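Side-chain contacts in trehalose-6-phosphate phosphatase (Neosartorya fumigata, PDB 5DXL), which is the phosphatase region of the Tps2 subunit, a member of the HAD clan with a Rossmann-like core and a smaller cap domain: residues Trp101-Leu104 and Ala105-Ser108; Glu125-Gln128 and Gly129-Ile132. All coordinates share one frame; numbering follows the deposited sequence. Where two conformers were deposited one is given.

How the contacts relate
Contact 1 (101-108) comes first along the chain and contact 2 (125-132) follows, with helix 112-125 between them. Their centres lie about 31 Å apart and their nearest atoms about 17 Å, so they do not touch. Contact 1 sits where strand 101-103, at the edge of the mixed eight-stranded core sheet, gives way to the loop that leads to this helix. Contact 2 joins the far end of the helix to strand 131-134, the edge of the antiparallel four-stranded sheet. The two turns thus lie at either end of the section that holds helix 112-125, contact 1 at the exit from the core sheet and contact 2 within the cap, about 32 Å from the centre of the chain.

Contact 1: Trp101-Leu104 and Ala105-Ser108; sequences WENL and AESS
The aliphatic part of Glu-106 lies over one face of the Asn-103 amide, with CB of Glu-106 3.6 Å from CG of Asn-103, almost straight above it. CG of Asn-103 stands anti to the backbone N (chi1 -174°), which carries the amide alongside its own carbonyl carbon and on to the turn ahead. There OD1 of Asn-103 accepts the backbone N-H of Glu-106, N to OD1 3.0 Å. The bond is nearly straight at hydrogen (168°), yet the donor sits 67° out of the amide plane and not on a lone pair, because N of Glu-106 lies above the same face as its side chain. A weak second bond comes to OD1 of Asn-103 from N of Ala-105, at 3.2 Å. Over that face, too, CG of Glu-106 lies 3.4 Å from ND2 of Asn-103; beyond it the Glu-106 chain bends and leads its carboxylate away.

Strand 101-103 is the edge of the HAD core sheet, paired antiparallel with strand 92-94, and here the chain leaves it for helix 112-125. The exit is an alpha turn: N of Ser-107 donates to O of Asn-103 at 3.0 Å, in the carbonyl plane. Ala-105, buried, meets Val-137 and Met-110. OG of Ser-107 lies between OE2 of the extended Glu-102, at 3.1 Å, and O of Asn-103, at 2.9 Å. One hydroxyl proton cannot serve both, and a second conformer of Ser-107 adds to the doubt. In the overlapping type I turn, Ser-108 doubles the backbone closure, its OG donating to O of Ala-105 at 2.7 Å.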
loop_
_atom_site.group_PDB
_atom_site.type_symbol
_atom_site.label_atom_id
_atom_site.label_comp_id
_atom_site.label_asym_id
_atom_site.label_seq_id
_atom_site.Cartn_x
_atom_site.Cartn_y
_atom_site.Cartn_z
ATOM N N TRP A 101 15.940 -1.056 8.749
ATOM C CA TRP A 101 14.961 -0.254 8.028
ATOM C C TRP A 101 15.657 0.647 7.023
ATOM O O TRP A 101 16.657 1.284 7.361
ATOM C CB TRP A 101 14.159 0.601 8.992
ATOM C CG TRP A 101 13.137 -0.140 9.783
ATOM C CD1 TRP A 101 13.321 -0.780 10.974
ATOM C CD2 TRP A 101 11.758 -0.296 9.451
ATOM N NE1 TRP A 101 12.135 -1.326 11.402
ATOM C CE2 TRP A 101 11.161 -1.043 10.480
ATOM C CE3 TRP A 101 10.968 0.124 8.374
ATOM C CZ2 TRP A 101 9.806 -1.370 10.471
ATOM C CZ3 TRP A 101 9.631 -0.214 8.362
ATOM C CH2 TRP A 101 9.062 -0.949 9.404
ATOM N N GLU A 102 15.141 0.707 5.800
ATOM C CA GLU A 102 15.646 1.685 4.851
ATOM C C GLU A 102 14.725 2.892 4.800
ATOM O O GLU A 102 13.500 2.749 4.708
ATOM C CB GLU A 102 15.800 1.100 3.450
ATOM C CG GLU A 102 16.145 2.196 2.433
ATOM C CD GLU A 102 16.711 1.682 1.125
ATOM O OE1 GLU A 102 16.596 0.471 0.843
ATOM O OE2 GLU A 102 17.272 2.514 0.374
ATOM N N ASN A 103 15.318 4.081 4.855
ATOM C CA ASN A 103 14.583 5.325 4.708
ATOM C C ASN A 103 14.599 5.716 3.241
ATOM O O ASN A 103 15.573 6.288 2.751
ATOM C CB ASN A 103 15.211 6.426 5.576
ATOM C CG ASN A 103 14.407 7.715 5.578
ATOM O OD1 ASN A 103 13.657 8.007 4.646
ATOM N ND2 ASN A 103 14.566 8.497 6.642
ATOM N N LEU A 104 13.519 5.405 2.535
ATOM C CA LEU A 104 13.504 5.575 1.091
ATOM C C LEU A 104 13.440 7.046 0.698
ATOM O O LEU A 104 13.865 7.414 -0.402
ATOM C CB LEU A 104 12.331 4.793 0.477
ATOM C CG LEU A 104 12.514 3.281 0.647
ATOM C CD1 LEU A 104 11.285 2.496 0.209
ATOM C CD2 LEU A 104 13.731 2.834 -0.142
ATOM N N ALA A 105 12.925 7.897 1.582
ATOM C CA ALA A 105 12.918 9.318 1.310
ATOM C C ALA A 105 14.345 9.819 1.327
ATOM O O ALA A 105 14.778 10.482 0.390
ATOM C CB ALA A 105 12.069 10.078 2.327
ATOM N N GLU A 106 15.080 9.467 2.382
ATOM C CA GLU A 106 16.449 9.940 2.509
ATOM C C GLU A 106 17.372 9.331 1.452
ATOM O O GLU A 106 18.393 9.921 1.124
ATOM C CB GLU A 106 16.986 9.670 3.919
ATOM C CG GLU A 106 16.530 10.725 4.919
ATOM C CD GLU A 106 17.171 12.082 4.651
ATOM O OE1 GLU A 106 18.419 12.141 4.638
ATOM O OE2 GLU A 106 16.440 13.080 4.451
ATOM N N SER A 107 17.005 8.174 0.916
ATOM C CA SER A 107 17.795 7.547 -0.141
ATOM C C SER A 107 17.555 8.184 -1.506
ATOM O O SER A 107 18.216 7.844 -2.479
ATOM C CB SER A 107 17.498 6.054 -0.210
ATOM O OG SER A 107 17.793 5.447 1.030
ATOM N N SER A 108 16.606 9.112 -1.569
ATOM C CA SER A 108 16.295 9.798 -2.822
ATOM C C SER A 108 16.853 11.220 -2.820
ATOM O O SER A 108 17.182 11.764 -1.777
ATOM C CB SER A 108 14.779 9.836 -3.051
ATOM O OG SER A 108 14.153 10.830 -2.255
#

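Contact 2: Glu125-Gln128 and Gly129-Ile132; sequences ERTQ and GSFI
Thr-127 to Ser-130 form a type II beta turn, closed by a bond of 3.1 Å from N of Ser-130 to O of Thr-127. This reversal takes the chain from helix 112-125 into strand 131-134, an edge strand of the antiparallel cap sheet. Just ahead of it, NH1 of Arg-126 is shared between a salt bridge to OE1 of Glu-125 and a hydrogen bond to O of His-122. Gly-129 takes the third position with a positive phi of 98°, where a CB would run into the carbonyl O of Gln-128.

Ser-130 turns its side chain back across the turn. Its OG lies between the backbone N and the carbonyl carbon (chi1 70°) and donates to O of Thr-127 at 2.8 Å, on a lone pair in the carbonyl plane. That oxygen is therefore gripped twice by one residue, its N-H coming in tilted from the plane. The same hydroxyl packs against CB of Thr-127, whose own OG1 is bound to O of Phe-123 and to Gln-154. On the outside of the turn, CG of Gln-128 is anti to its own N, beside the carbonyl carbon, and so lies 3.4 Å from N of Gly-129; the bend at chi2 then turns the amide back, CD of Gln-128 standing 3.8 Å from N of Gly-129.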
loop_
_atom_site.group_PDB
_atom_site.type_symbol
_atom_site.label_atom_id
_atom_site.label_comp_id
_atom_site.label_asym_id
_atom_site.label_seq_id
_atom_site.Cartn_x
_atom_site.Cartn_y
_atom_site.Cartn_z
ATOM N N GLU A 125 2.003 34.004 -1.257
ATOM C CA GLU A 125 2.033 35.454 -1.088
ATOM C C GLU A 125 1.001 36.145 -1.984
ATOM O O GLU A 125 0.542 37.249 -1.678
ATOM C CB GLU A 125 3.436 35.987 -1.384
ATOM C CG GLU A 125 4.488 35.520 -0.390
ATOM C CD GLU A 125 5.905 35.668 -0.919
ATOM O OE1 GLU A 125 6.067 35.997 -2.115
ATOM O OE2 GLU A 125 6.859 35.444 -0.141
ATOM N N ARG A 126 0.624 35.484 -3.073
ATOM C CA ARG A 126 -0.285 36.083 -4.055
ATOM C C ARG A 126 -1.700 35.493 -4.037
ATOM O O ARG A 126 -2.521 35.792 -4.913
ATOM C CB ARG A 126 0.312 35.945 -5.451
ATOM C CG ARG A 126 1.520 36.846 -5.655
ATOM C CD ARG A 126 2.518 36.287 -6.650
ATOM N NE ARG A 126 3.687 37.163 -6.769
ATOM C CZ ARG A 126 4.707 37.180 -5.911
ATOM N NH1 ARG A 126 4.721 36.359 -4.866
ATOM N NH2 ARG A 126 5.723 38.016 -6.100
ATOM N N THR A 127 -1.990 34.664 -3.040
ATOM C CA THR A 127 -3.315 34.064 -2.926
ATOM C C THR A 127 -3.766 34.129 -1.474
ATOM O O THR A 127 -3.455 33.243 -0.681
ATOM C CB THR A 127 -3.330 32.599 -3.413
ATOM O OG1 THR A 127 -2.694 32.497 -4.695
ATOM C CG2 THR A 127 -4.749 32.078 -3.516
ATOM N N GLN A 128 -4.491 35.188 -1.121
ATOM C CA GLN A 128 -4.859 35.416 0.272
ATOM C C GLN A 128 -5.653 34.242 0.833
ATOM O O GLN A 128 -6.569 33.736 0.184
ATOM C CB GLN A 128 -5.667 36.714 0.407
ATOM C CG GLN A 128 -6.042 37.069 1.846
ATOM C CD GLN A 128 -4.840 37.473 2.695
ATOM O OE1 GLN A 128 -3.723 37.618 2.191
ATOM N NE2 GLN A 128 -5.067 37.663 3.991
ATOM N N GLY A 129 -5.270 33.798 2.028
ATOM C CA GLY A 129 -5.927 32.679 2.681
ATOM C C GLY A 129 -5.194 31.356 2.506
ATOM O O GLY A 129 -5.442 30.392 3.245
ATOM N N SER A 130 -4.301 31.286 1.524
ATOM C CA SER A 130 -3.609 30.023 1.250
ATOM C C SER A 130 -2.447 29.837 2.203
ATOM O O SER A 130 -1.982 30.797 2.807
ATOM C CB SER A 130 -3.103 29.964 -0.199
ATOM O OG SER A 130 -2.029 30.872 -0.419
ATOM N N PHE A 131 -1.980 28.596 2.333
ATOM C CA PHE A 131 -0.803 28.311 3.147
ATOM C C PHE A 131 -0.146 27.009 2.732
ATOM O O PHE A 131 -0.738 26.194 2.025
ATOM C CB PHE A 131 -1.158 28.265 4.644
ATOM C CG PHE A 131 -2.036 27.111 5.037
ATOM C CD1 PHE A 131 -3.414 27.214 4.952
ATOM C CD2 PHE A 131 -1.484 25.929 5.517
ATOM C CE1 PHE A 131 -4.232 26.164 5.318
ATOM C CE2 PHE A 131 -2.305 24.867 5.884
ATOM C CZ PHE A 131 -3.681 24.995 5.784
ATOM N N ILE A 132 1.078 26.811 3.208
ATOM C CA ILE A 132 1.856 25.639 2.849
ATOM C C ILE A 132 1.936 24.684 4.020
ATOM O O ILE A 132 2.226 25.107 5.142
ATOM C CB ILE A 132 3.281 26.011 2.431
ATOM C CG1 ILE A 132 3.251 26.962 1.230
ATOM C CG2 ILE A 132 4.096 24.747 2.130
ATOM C CD1 ILE A 132 4.584 27.636 0.953
#